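Local coordinates for protein periplasmic beta-glucosidase (Pseudomonas aeruginosa, PDB 6R5T) that probably hydrolyses terminal, non-reducing beta-D-glucosyl residues to release beta-D-glucose, as a periplasmic glycoside hydrolase of family 3, at residues Ile310-Ala313 with Cys314-Leu318; Pro33-Ala36 with Leu37-Asp40; Ala463-Thr466 with Ala467-Ala470; Ser293-Leu296 with Pro297-Leu300; Asn431-Asp435 with Gln436-Asp440. The protein carries 1 engineered substitution. All blocks are in the same frame, centred on the assembly; numbering follows the deposited sequence.

All five contacts are local, each joining neighbouring turns of one helix or a loop and the helix it starts, so none closes a long loop and none nests in or crosses another. From the N terminus, contact 2 begins helix 34-42, the first crossover helix of the barrel domain. Contact 4 spans the proline kink of helix 291-301, and contact 1 follows on helix 307-323; the two lie about 15 Å apart between centres, and their helices pack together. In the second, alpha/beta domain, contact 5 starts helix 436-442 and contact 3 ends helix 456-468, with centres about 24 Å apart. Contacts 1 and 3 lie on opposite sides of the chain's centre.

Contact 1: residues Ile310-Ala313 with Cys314-Leu318; sequences IDRA and CRDVL
Cys314 meets Ile310 through the backbone, its N donating to Ile310 O over 2.9 Å in a nearly straight bond. One step on, Arg315 N reaches Asp311 O, also at 2.9 Å. The Arg315 chain leads away from the preceding turn and bends at chi2 (-92°), which lets NH1 form a salt bridge with OD1 of the adjacent Asp316 at 2.8 Å. That oxygen lies almost in the guanidinium plane but is met on its anti side, out of the carboxylate plane; Arg315 NH2 has a second acidic partner in Glu4. Asp316, with CG turned beside its own backbone N (chi1 -69°), lays its carboxyl carbon CG 3.3 Å from Arg312 O, the carbonyl that its N also uses at 3.1 Å. Its OD2 forms a salt bridge with Arg243, whereas Arg312 pairs with Asp284. The carboxylates of Asp316 and Asp284 lie close together, and the two arginines probably offset their like charges. Val317 donates to Ala313 O at 3.2 Å and brings CG2 to 3.5 Å from that oxygen. Leu318 N continues the pattern by donating to Cys314 O. Helix 307-323 comes after helix 291-301, which itself follows strand 286-287, the last barrel strand; helix 2-12 meets it through Met11, helix 16-22 lies against Ile310 and Val317, and strand 251-253 touches Asp316 and Val317 through Leu251.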
loop_
_atom_site.group_PDB
_atom_site.type_symbol
_atom_site.label_atom_id
_atom_site.label_comp_id
_atom_site.label_asym_id
_atom_site.label_seq_id
_atom_site.Cartn_x
_atom_site.Cartn_y
_atom_site.Cartn_z
ATOM N N ILE A 310 -20.655 11.220 -31.331
ATOM C CA ILE A 310 -21.157 9.981 -31.993
ATOM C C ILE A 310 -20.275 9.688 -33.205
ATOM O O ILE A 310 -19.908 8.529 -33.437
ATOM C CB ILE A 310 -22.624 10.167 -32.421
ATOM C CG1 ILE A 310 -23.523 10.506 -31.233
ATOM C CG2 ILE A 310 -23.119 8.972 -33.209
ATOM C CD1 ILE A 310 -23.774 9.341 -30.340
ATOM N N ASP A 311 -19.983 10.718 -33.991
ATOM C CA ASP A 311 -19.228 10.499 -35.240
ATOM C C ASP A 311 -17.829 9.954 -34.937
ATOM O O ASP A 311 -17.345 9.113 -35.723
ATOM C CB ASP A 311 -19.160 11.764 -36.084
ATOM C CG ASP A 311 -20.489 12.123 -36.745
ATOM O OD1 ASP A 311 -21.401 11.277 -36.739
ATOM O OD2 ASP A 311 -20.576 13.275 -37.265
ATOM N N ARG A 312 -17.182 10.453 -33.883
ATOM C CA ARG A 312 -15.793 10.046 -33.535
ATOM C C ARG A 312 -15.831 8.560 -33.216
ATOM O O ARG A 312 -15.006 7.810 -33.753
ATOM C CB ARG A 312 -15.322 10.827 -32.309
ATOM C CG ARG A 312 -13.930 10.443 -31.829
ATOM C CD ARG A 312 -13.798 10.784 -30.345
ATOM N NE ARG A 312 -14.361 9.659 -29.560
ATOM C CZ ARG A 312 -15.230 9.780 -28.560
ATOM N NH1 ARG A 312 -15.668 10.991 -28.198
ATOM N NH2 ARG A 312 -15.643 8.689 -27.926
ATOM N N ALA A 313 -16.795 8.173 -32.390
ATOM C CA ALA A 313 -16.931 6.815 -31.839
ATOM C C ALA A 313 -17.202 5.852 -32.985
ATOM O O ALA A 313 -16.545 4.811 -33.139
ATOM C CB ALA A 313 -17.978 6.795 -30.778
ATOM N N CYS A 314 -18.163 6.210 -33.858
ATOM C CA CYS A 314 -18.523 5.367 -35.007
ATOM C C CYS A 314 -17.357 5.235 -35.993
ATOM O O CYS A 314 -17.058 4.124 -36.429
ATOM C CB CYS A 314 -19.740 5.987 -35.678
ATOM S SG CYS A 314 -20.304 4.973 -37.064
ATOM N N ARG A 315 -16.670 6.332 -36.316
ATOM C CA ARG A 315 -15.533 6.287 -37.229
ATOM C C ARG A 315 -14.484 5.301 -36.707
ATOM O O ARG A 315 -13.962 4.532 -37.482
ATOM C CB ARG A 315 -14.901 7.662 -37.432
ATOM C CG ARG A 315 -13.632 7.671 -38.268
ATOM C CD ARG A 315 -12.357 7.546 -37.396
ATOM N NE ARG A 315 -11.185 7.136 -38.164
ATOM C CZ ARG A 315 -10.118 6.499 -37.680
ATOM N NH1 ARG A 315 -10.032 6.145 -36.400
ATOM N NH2 ARG A 315 -9.139 6.169 -38.504
ATOM N N ASP A 316 -14.255 5.294 -35.398
ATOM C CA ASP A 316 -13.235 4.395 -34.835
ATOM C C ASP A 316 -13.670 2.942 -35.000
ATOM O O ASP A 316 -12.805 2.086 -35.293
ATOM C CB ASP A 316 -12.937 4.782 -33.383
ATOM C CG ASP A 316 -12.217 6.098 -33.186
ATOM O OD1 ASP A 316 -11.745 6.660 -34.192
ATOM O OD2 ASP A 316 -12.172 6.568 -32.006
ATOM N N VAL A 317 -14.960 2.628 -34.817
ATOM C CA VAL A 317 -15.410 1.237 -35.005
ATOM C C VAL A 317 -15.223 0.842 -36.481
ATOM O O VAL A 317 -14.716 -0.255 -36.763
ATOM C CB VAL A 317 -16.862 1.073 -34.542
ATOM C CG1 VAL A 317 -17.379 -0.308 -34.911
ATOM C CG2 VAL A 317 -16.953 1.305 -33.026
ATOM N N LEU A 318 -15.663 1.714 -37.397
ATOM C CA LEU A 318 -15.619 1.392 -38.834
ATOM C C LEU A 318 -14.172 1.245 -39.269
ATOM O O LEU A 318 -13.875 0.334 -40.053
ATOM C CB LEU A 318 -16.343 2.501 -39.617
ATOM C CG LEU A 318 -17.845 2.625 -39.355
ATOM C CD1 LEU A 318 -18.391 3.752 -40.219
ATOM C CD2 LEU A 318 -18.594 1.332 -39.593
#

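Contact 2: residues Pro33-Ala36 with Leu37-Asp40; sequences PKEA and LMAD
Leu37 and Met38, the two buried residues, make the tight part of this contact against the turn before them. Leu37 N takes its bond from Pro33 O, at the N-cap position, over 2.9 Å, and Leu37 CB sits 3.5 Å from that same Pro33 O. With CG opposite its backbone N (chi1 -161°), the Leu37 branch leaves the preceding turn and packs on Val28. The Met38 chain is bent at chi2 and chi3; its close approach to the Lys34 carbonyl is doubtful in the model. The bonds that follow are ordinary helical ones, with Ala39 N on Glu35 O and Asp40 N on Ala36 O, each pair 3.0 Å apart.

The loose side is quite different. The Pro33 ring, Lys34, Glu35 and Ala36 are exposed, and here a water does the linking. It donates to Ala36 O at 3.1 Å and to Asp40 OD1 at 3.0 Å, so that Ala36 O serves both the backbone N of Asp40 and a solvent molecule. The other carboxylate oxygen of Asp40, OD2, forms a salt bridge with Arg24, so the carboxylate is shared between a water and an arginine side chain. Helix 34-42 is the connection of a beta-alpha-beta unit in the barrel, running between strands 24-26 and 48-50, with Met38 packed on Met61 and Gln64 of the next helix, 55-65.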
loop_
_atom_site.group_PDB
_atom_site.type_symbol
_atom_site.label_atom_id
_atom_site.label_comp_id
_atom_site.label_asym_id
_atom_site.label_seq_id
_atom_site.Cartn_x
_atom_site.Cartn_y
_atom_site.Cartn_z
ATOM N N PRO A 33 -30.244 -12.736 -24.781
ATOM C CA PRO A 33 -30.552 -14.046 -25.320
ATOM C C PRO A 33 -30.244 -14.104 -26.815
ATOM O O PRO A 33 -30.338 -13.103 -27.553
ATOM C CB PRO A 33 -32.056 -14.209 -25.094
ATOM C CG PRO A 33 -32.412 -13.194 -24.065
ATOM C CD PRO A 33 -31.400 -12.071 -24.180
ATOM N N LYS A 34 -29.872 -15.288 -27.262
ATOM C CA LYS A 34 -29.344 -15.470 -28.614
ATOM C C LYS A 34 -30.334 -14.944 -29.660
ATOM O O LYS A 34 -29.854 -14.287 -30.607
ATOM C CB LYS A 34 -29.095 -16.938 -28.908
ATOM C CG LYS A 34 -28.417 -17.184 -30.241
ATOM C CD LYS A 34 -27.457 -18.364 -30.179
ATOM C CE LYS A 34 -27.342 -19.137 -31.472
ATOM N NZ LYS A 34 -26.707 -20.459 -31.245
ATOM N N GLU A 35 -31.610 -15.314 -29.580
ATOM C CA GLU A 35 -32.555 -14.989 -30.688
ATOM C C GLU A 35 -32.743 -13.464 -30.720
ATOM O O GLU A 35 -32.810 -12.914 -31.817
ATOM C CB GLU A 35 -33.926 -15.666 -30.575
ATOM C CG GLU A 35 -33.946 -17.189 -30.436
ATOM C CD GLU A 35 -32.811 -18.017 -31.027
ATOM O OE1 GLU A 35 -32.487 -17.822 -32.222
ATOM O OE2 GLU A 35 -32.254 -18.881 -30.283
ATOM N N ALA A 36 -32.854 -12.807 -29.565
ATOM C CA ALA A 36 -33.010 -11.333 -29.473
ATOM C C ALA A 36 -31.765 -10.677 -30.064
ATOM O O ALA A 36 -31.882 -9.709 -30.823
ATOM C CB ALA A 36 -33.234 -10.886 -28.042
ATOM N N LEU A 37 -30.592 -11.224 -29.786
ATOM C CA LEU A 37 -29.344 -10.662 -30.324
ATOM C C LEU A 37 -29.326 -10.793 -31.855
ATOM O O LEU A 37 -28.966 -9.832 -32.561
ATOM C CB LEU A 37 -28.182 -11.396 -29.662
ATOM C CG LEU A 37 -26.846 -10.684 -29.734
ATOM C CD1 LEU A 37 -25.872 -11.229 -28.678
ATOM C CD2 LEU A 37 -26.274 -10.824 -31.122
ATOM N N MET A 38 -29.710 -11.940 -32.378
ATOM C CA MET A 38 -29.755 -12.165 -33.836
ATOM C C MET A 38 -30.716 -11.153 -34.477
ATOM O O MET A 38 -30.372 -10.592 -35.523
ATOM C CB MET A 38 -30.272 -13.568 -34.157
ATOM C CG MET A 38 -29.629 -14.679 -33.397
ATOM S SD MET A 38 -28.462 -15.528 -34.424
ATOM C CE MET A 38 -27.293 -14.189 -34.459
ATOM N N ALA A 39 -31.854 -10.868 -33.866
ATOM C CA ALA A 39 -32.831 -9.894 -34.417
ATOM C C ALA A 39 -32.191 -8.509 -34.397
ATOM O O ALA A 39 -32.345 -7.754 -35.350
ATOM C CB ALA A 39 -34.114 -9.901 -33.631
ATOM N N ASP A 40 -31.430 -8.206 -33.349
ATOM C CA ASP A 40 -30.775 -6.883 -33.259
ATOM C C ASP A 40 -29.705 -6.770 -34.327
ATOM O O ASP A 40 -29.548 -5.669 -34.889
ATOM C CB ASP A 40 -30.213 -6.614 -31.862
ATOM C CG ASP A 40 -31.246 -6.133 -30.861
ATOM O OD1 ASP A 40 -32.432 -5.994 -31.231
ATOM O OD2 ASP A 40 -30.855 -5.909 -29.698
HETATM O O HOH W 1 -34.366 -8.029 -30.256
#

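Contact 3: residues Ala463-Thr466 with Ala467-Ala470; sequences ALRT and ARDA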
loop_
_atom_site.group_PDB
_atom_site.type_symbol
_atom_site.label_atom_id
_atom_site.label_comp_id
_atom_site.label_asym_id
_atom_site.label_seq_id
_atom_site.Cartn_x
_atom_site.Cartn_y
_atom_site.Cartn_z
ATOM N N ALA A 463 -0.933 -40.142 2.316
ATOM C CA ALA A 463 0.264 -39.543 1.704
ATOM C C ALA A 463 1.526 -40.009 2.444
ATOM O O ALA A 463 2.530 -40.246 1.780
ATOM C CB ALA A 463 0.157 -38.040 1.781
ATOM N N LEU A 464 1.482 -40.111 3.766
ATOM C CA LEU A 464 2.689 -40.543 4.529
ATOM C C LEU A 464 2.984 -42.011 4.197
ATOM O O LEU A 464 4.139 -42.306 3.965
ATOM C CB LEU A 464 2.488 -40.353 6.012
ATOM C CG LEU A 464 2.407 -38.922 6.511
ATOM C CD1 LEU A 464 2.196 -38.873 8.005
ATOM C CD2 LEU A 464 3.675 -38.174 6.116
ATOM N N ARG A 465 1.965 -42.881 4.072
ATOM C CA ARG A 465 2.244 -44.259 3.617
ATOM C C ARG A 465 2.891 -44.285 2.247
ATOM O O ARG A 465 3.755 -45.110 2.012
ATOM C CB ARG A 465 0.956 -45.095 3.484
ATOM C CG ARG A 465 0.351 -45.426 4.816
ATOM C CD ARG A 465 -0.792 -46.413 4.669
ATOM N NE ARG A 465 -1.945 -45.869 3.977
ATOM C CZ ARG A 465 -2.332 -46.231 2.765
ATOM N NH1 ARG A 465 -1.646 -47.122 2.070
ATOM N NH2 ARG A 465 -3.417 -45.696 2.229
ATOM N N THR A 466 2.406 -43.446 1.316
ATOM C CA THR A 466 2.932 -43.396 -0.046
ATOM C C THR A 466 4.384 -42.922 0.015
ATOM O O THR A 466 5.232 -43.538 -0.609
ATOM C CB THR A 466 2.003 -42.482 -0.862
ATOM O OG1 THR A 466 0.701 -43.042 -0.733
ATOM C CG2 THR A 466 2.426 -42.369 -2.297
ATOM N N ALA A 467 4.668 -41.873 0.801
ATOM C CA ALA A 467 6.043 -41.316 0.868
ATOM C C ALA A 467 7.004 -42.368 1.454
ATOM O O ALA A 467 8.115 -42.586 0.917
ATOM C CB ALA A 467 6.037 -40.055 1.670
ATOM N N ARG A 468 6.538 -43.078 2.459
ATOM C CA ARG A 468 7.374 -44.098 3.160
ATOM C C ARG A 468 7.708 -45.237 2.195
ATOM O O ARG A 468 8.746 -45.882 2.354
ATOM C CB ARG A 468 6.611 -44.606 4.371
ATOM C CG ARG A 468 6.562 -43.673 5.562
ATOM C CD ARG A 468 5.610 -44.264 6.570
ATOM N NE ARG A 468 5.132 -43.265 7.494
ATOM C CZ ARG A 468 3.930 -43.212 7.986
ATOM N NH1 ARG A 468 3.026 -44.114 7.631
ATOM N NH2 ARG A 468 3.637 -42.272 8.867
ATOM N N ASP A 469 6.903 -45.463 1.176
ATOM C CA ASP A 469 7.119 -46.556 0.215
ATOM C C ASP A 469 7.952 -46.084 -0.970
ATOM O O ASP A 469 8.095 -46.853 -1.924
ATOM C CB ASP A 469 5.764 -47.099 -0.239
ATOM C CG ASP A 469 5.856 -48.527 -0.746
ATOM O OD1 ASP A 469 6.587 -49.325 -0.097
ATOM O OD2 ASP A 469 5.214 -48.816 -1.786
ATOM N N ALA A 470 8.446 -44.847 -0.957
ATOM C CA ALA A 470 9.111 -44.271 -2.141
ATOM C C ALA A 470 10.572 -43.939 -1.831
ATOM O O ALA A 470 10.902 -43.881 -0.663
ATOM C CB ALA A 470 8.365 -43.045 -2.608
#
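Arg468 folds back over Leu464 at the C-terminal end of helix 456-468, one of the helices that flank the mixed sheet of the alpha/beta domain. Its chain, extended from CG to NE, runs along the Leu464 carbonyl, with CG 3.2 Å from Leu464 O, and the two side chains cross obliquely. Leu464 CB lies over one face of the guanidinium, offset toward the rim, with Arg468 NH2 its nearest guanidinium atom at 3.6 Å. The flat cation thus lies over an aliphatic methylene, a van der Waals contact beside the exposed side of the helix. Ala467, one residue earlier, is buried instead. Its N bonds to Ala463 O at 2.9 Å, and its CB faces Leu506 of helix 497-508, the helix on which Leu464 also packs through Ala505.

On the sheet side, Thr466 meets Leu425 and Ala427 of strand 423-427 and Ala382 of strand 380-384, while its OG1 bonds back to Glu462 O. The carboxylate of Asp469 makes a salt bridge with Arg380, holding the first residue after the helix near strand 380-384. Here the winding changes: Asp469 N makes a weak bond to Arg465 O at 3.3 Å and a better one to Thr466 O at 3.1 Å, the latter from well above the carbonyl plane. Ala470 N follows with a bond to Ala467 O, 3.0 Å long.

Contact 4: residues Ser293-Leu296 with Pro297-Leu300; sequences STWL and PKLL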
loop_
_atom_site.group_PDB
_atom_site.type_symbol
_atom_site.label_atom_id
_atom_site.label_comp_id
_atom_site.label_asym_id
_atom_site.label_seq_id
_atom_site.Cartn_x
_atom_site.Cartn_y
_atom_site.Cartn_z
ATOM N N SER A 293 -26.833 2.730 -26.511
ATOM C CA SER A 293 -28.033 2.580 -27.360
ATOM C C SER A 293 -29.255 3.165 -26.663
ATOM O O SER A 293 -30.142 3.682 -27.349
ATOM C CB SER A 293 -28.241 1.150 -27.694
ATOM O OG SER A 293 -27.218 0.695 -28.579
ATOM N N THR A 294 -29.331 3.088 -25.339
ATOM C CA THR A 294 -30.515 3.558 -24.575
ATOM C C THR A 294 -30.522 5.086 -24.512
ATOM O O THR A 294 -31.593 5.693 -24.570
ATOM C CB THR A 294 -30.530 2.940 -23.171
ATOM O OG1 THR A 294 -30.488 1.514 -23.291
ATOM C CG2 THR A 294 -31.706 3.410 -22.334
ATOM N N TRP A 295 -29.362 5.738 -24.356
ATOM C CA TRP A 295 -29.331 7.151 -23.940
ATOM C C TRP A 295 -28.710 8.088 -24.964
ATOM O O TRP A 295 -28.960 9.282 -24.847
ATOM C CB TRP A 295 -28.607 7.316 -22.586
ATOM C CG TRP A 295 -29.383 6.647 -21.522
ATOM C CD1 TRP A 295 -29.077 5.478 -20.919
ATOM C CD2 TRP A 295 -30.633 7.077 -20.950
ATOM N NE1 TRP A 295 -30.004 5.183 -19.967
ATOM C CE2 TRP A 295 -30.980 6.125 -19.972
ATOM C CE3 TRP A 295 -31.471 8.180 -21.136
ATOM C CZ2 TRP A 295 -32.148 6.214 -19.202
ATOM C CZ3 TRP A 295 -32.623 8.269 -20.358
ATOM C CH2 TRP A 295 -32.949 7.299 -19.419
ATOM N N LEU A 296 -27.888 7.661 -25.907
ATOM C CA LEU A 296 -27.219 8.654 -26.785
ATOM C C LEU A 296 -28.235 9.472 -27.591
ATOM O O LEU A 296 -27.986 10.655 -27.762
ATOM C CB LEU A 296 -26.189 7.992 -27.712
ATOM C CG LEU A 296 -24.883 7.544 -27.011
ATOM C CD1 LEU A 296 -24.013 6.773 -27.959
ATOM C CD2 LEU A 296 -24.113 8.700 -26.405
ATOM N N PRO A 297 -29.324 8.879 -28.117
ATOM C CA PRO A 297 -30.279 9.703 -28.889
ATOM C C PRO A 297 -30.890 10.829 -28.048
ATOM O O PRO A 297 -30.918 12.012 -28.543
ATOM C CB PRO A 297 -31.318 8.674 -29.382
ATOM C CG PRO A 297 -30.549 7.348 -29.386
ATOM C CD PRO A 297 -29.656 7.457 -28.154
ATOM N N LYS A 298 -31.286 10.504 -26.814
ATOM C CA LYS A 298 -31.873 11.504 -25.877
ATOM C C LYS A 298 -30.838 12.568 -25.564
ATOM O O LYS A 298 -31.167 13.779 -25.545
ATOM C CB LYS A 298 -32.456 10.823 -24.644
ATOM C CG LYS A 298 -33.839 10.227 -24.895
ATOM C CD LYS A 298 -34.403 9.514 -23.685
ATOM C CE LYS A 298 -35.754 8.866 -23.921
ATOM N NZ LYS A 298 -36.208 8.159 -22.706
ATOM N N LEU A 299 -29.603 12.146 -25.254
ATOM C CA LEU A 299 -28.556 13.126 -24.934
ATOM C C LEU A 299 -28.338 14.097 -26.082
ATOM O O LEU A 299 -28.140 15.319 -25.857
ATOM C CB LEU A 299 -27.270 12.384 -24.589
ATOM C CG LEU A 299 -27.271 11.687 -23.232
ATOM C CD1 LEU A 299 -26.108 10.719 -23.128
ATOM C CD2 LEU A 299 -27.207 12.705 -22.108
ATOM N N LEU A 300 -28.286 13.569 -27.281
ATOM C CA LEU A 300 -27.976 14.422 -28.445
ATOM C C LEU A 300 -29.127 15.429 -28.657
ATOM O O LEU A 300 -28.843 16.641 -28.831
ATOM C CB LEU A 300 -27.794 13.553 -29.679
ATOM C CG LEU A 300 -27.469 14.364 -30.946
ATOM C CD1 LEU A 300 -26.167 15.164 -30.846
ATOM C CD2 LEU A 300 -27.392 13.460 -32.157
HETATM O O HOH W 2 -32.252 7.830 -26.060
#
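Trp295 and Lys298 are brought together by similar first torsions, each placing CG beside its own backbone N (chi1 -66° and -80°). The lysine chain then runs extended, so that its CD passes the six-membered part of the indole, 4.0 Å from Trp295 CZ3. Bending of the helix accompanies this: Trp295 has a phi of -118°, two residues before Pro297, where the helix kinks. Proline has no N-H to give, and its CD, taking the place of that hydrogen, stands 3.9 Å from Ser293 O. The following N-H is displaced as well. A water bridges it to the turn before, accepting from Lys298 N at 2.9 Å and donating to Thr294 O at 2.7 Å. Regular bonding resumes with Leu299 N on Trp295 O, 3.0 Å long and nearly straight. On the buried side, Leu296 CD2 and Leu299 CD1 meet at 4.3 Å, and both residues pack on Thr275 of helix 271-281. The five-membered ring is held by a hydrogen bond from NE1 to Glu271. Chemically, the proline costs this helix two backbone bonds, and the water makes up one indirectly, so solvent and side-chain packing probably help to support the kink.

Contact 5: residues Asn431-Asp435 with Gln436-Asp440; sequences NVSGD and QAILD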
loop_
_atom_site.group_PDB
_atom_site.type_symbol
_atom_site.label_atom_id
_atom_site.label_comp_id
_atom_site.label_asym_id
_atom_site.label_seq_id
_atom_site.Cartn_x
_atom_site.Cartn_y
_atom_site.Cartn_z
ATOM N N ASN A 431 -6.644 -31.420 0.326
ATOM C CA ASN A 431 -7.423 -30.589 -0.598
ATOM C C ASN A 431 -6.668 -29.264 -0.779
ATOM O O ASN A 431 -5.782 -28.929 0.044
ATOM C CB ASN A 431 -8.830 -30.374 -0.043
ATOM C CG ASN A 431 -9.708 -31.592 -0.235
ATOM O OD1 ASN A 431 -9.686 -32.226 -1.284
ATOM N ND2 ASN A 431 -10.462 -31.866 0.810
ATOM N N VAL A 432 -7.019 -28.511 -1.810
ATOM C CA VAL A 432 -6.289 -27.247 -2.121
ATOM C C VAL A 432 -6.383 -26.298 -0.933
ATOM O O VAL A 432 -5.467 -25.493 -0.685
ATOM C CB VAL A 432 -6.756 -26.574 -3.414
ATOM C CG1 VAL A 432 -6.500 -27.408 -4.631
ATOM C CG2 VAL A 432 -8.183 -26.146 -3.402
ATOM N N SER A 433 -7.494 -26.338 -0.204
ATOM C CA SER A 433 -7.696 -25.585 1.042
ATOM C C SER A 433 -8.388 -26.489 2.054
ATOM O O SER A 433 -9.192 -27.304 1.653
ATOM C CB SER A 433 -8.480 -24.316 0.819
ATOM O OG SER A 433 -8.617 -23.566 2.035
ATOM N N GLY A 434 -8.074 -26.294 3.318
ATOM C CA GLY A 434 -8.782 -26.927 4.437
ATOM C C GLY A 434 -9.798 -26.005 5.035
ATOM O O GLY A 434 -10.481 -26.407 6.006
ATOM N N ASP A 435 -9.935 -24.786 4.526
ATOM C CA ASP A 435 -10.907 -23.783 5.013
ATOM C C ASP A 435 -12.148 -23.933 4.142
ATOM O O ASP A 435 -12.092 -23.633 2.920
ATOM C CB ASP A 435 -10.324 -22.379 4.913
ATOM C CG ASP A 435 -11.191 -21.276 5.485
ATOM O OD1 ASP A 435 -12.412 -21.371 5.355
ATOM O OD2 ASP A 435 -10.633 -20.292 5.995
ATOM N N GLN A 436 -13.257 -24.400 4.703
ATOM C CA GLN A 436 -14.452 -24.676 3.875
ATOM C C GLN A 436 -14.970 -23.375 3.244
ATOM O O GLN A 436 -15.502 -23.452 2.124
ATOM C CB GLN A 436 -15.524 -25.373 4.728
ATOM C CG GLN A 436 -16.765 -25.767 3.920
ATOM C CD GLN A 436 -16.472 -26.794 2.864
ATOM O OE1 GLN A 436 -15.854 -27.838 3.116
ATOM N NE2 GLN A 436 -16.860 -26.477 1.636
ATOM N N ALA A 437 -14.773 -22.218 3.860
ATOM C CA ALA A 437 -15.259 -20.937 3.288
ATOM C C ALA A 437 -14.474 -20.631 2.011
ATOM O O ALA A 437 -15.032 -20.046 1.081
ATOM C CB ALA A 437 -15.155 -19.799 4.285
ATOM N N ILE A 438 -13.181 -20.966 1.988
ATOM C CA ILE A 438 -12.368 -20.792 0.757
ATOM C C ILE A 438 -12.787 -21.794 -0.317
ATOM O O ILE A 438 -12.935 -21.383 -1.495
ATOM C CB ILE A 438 -10.867 -20.842 1.105
ATOM C CG1 ILE A 438 -10.537 -19.609 1.957
ATOM C CG2 ILE A 438 -10.052 -20.912 -0.176
ATOM C CD1 ILE A 438 -9.119 -19.600 2.417
ATOM N N LEU A 439 -13.042 -23.057 0.059
ATOM C CA LEU A 439 -13.558 -24.011 -0.946
ATOM C C LEU A 439 -14.895 -23.502 -1.471
ATOM O O LEU A 439 -15.129 -23.670 -2.676
ATOM C CB LEU A 439 -13.732 -25.398 -0.345
ATOM C CG LEU A 439 -12.464 -26.121 0.080
ATOM C CD1 LEU A 439 -12.824 -27.479 0.699
ATOM C CD2 LEU A 439 -11.529 -26.334 -1.080
ATOM N N ASP A 440 -15.751 -22.947 -0.621
ATOM C CA ASP A 440 -17.069 -22.427 -1.058
ATOM C C ASP A 440 -16.891 -21.306 -2.084
ATOM O O ASP A 440 -17.584 -21.272 -3.129
ATOM C CB ASP A 440 -17.894 -21.892 0.102
ATOM C CG ASP A 440 -18.275 -22.959 1.119
ATOM O OD1 ASP A 440 -18.224 -24.163 0.773
ATOM O OD2 ASP A 440 -18.622 -22.519 2.249
#
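An ST turn followed by an aspartate N-cap starts helix 436-442 in the alpha/beta domain, with Asp435 gripping Ala437 and Ile438. The cap works through one oxygen. OD1 of Asp435 accepts from Ala437 N at 2.9 Å, approached nearly along its C-O axis, and weakly from Ile438 N at 3.5 Å. The carboxylate reaches forward to these first-turn N-H groups, with CG turned away from the backbone N (chi1 -175°). Its negative charge at the N-terminal end probably suits the helix dipole. The backbone carbonyl has its own task: Asp435 O takes a straight bond from Leu439 N at 3.1 Å, closing the first helical turn.

Ahead of the cap, Ser433 OG accepts from Asp435 N over 3.1 Å, the bond that defines the ST turn and helps fix the aspartate's backbone. The same hydroxyl lies against Ile438, whose side chain crosses that of Asp435 at about a right angle and also packs on Asp601 of the second subunit. Leu439 packs against the loop: its CD2 rests 3.7 Å from Ser433 O and meets the CG2 branch of Val432 at 4.1 Å. Val432 in turn packs on Pro386 and Val449, and Leu439 on Val451, while Asn431 is tied by its OD1 to Asp452 N. At the solvent side, within the helix, Gln436 turns its amide so that NE2 donates in the amide plane, yet from above the carboxylate plane, to Asp440 OD1, 2.8 Å away.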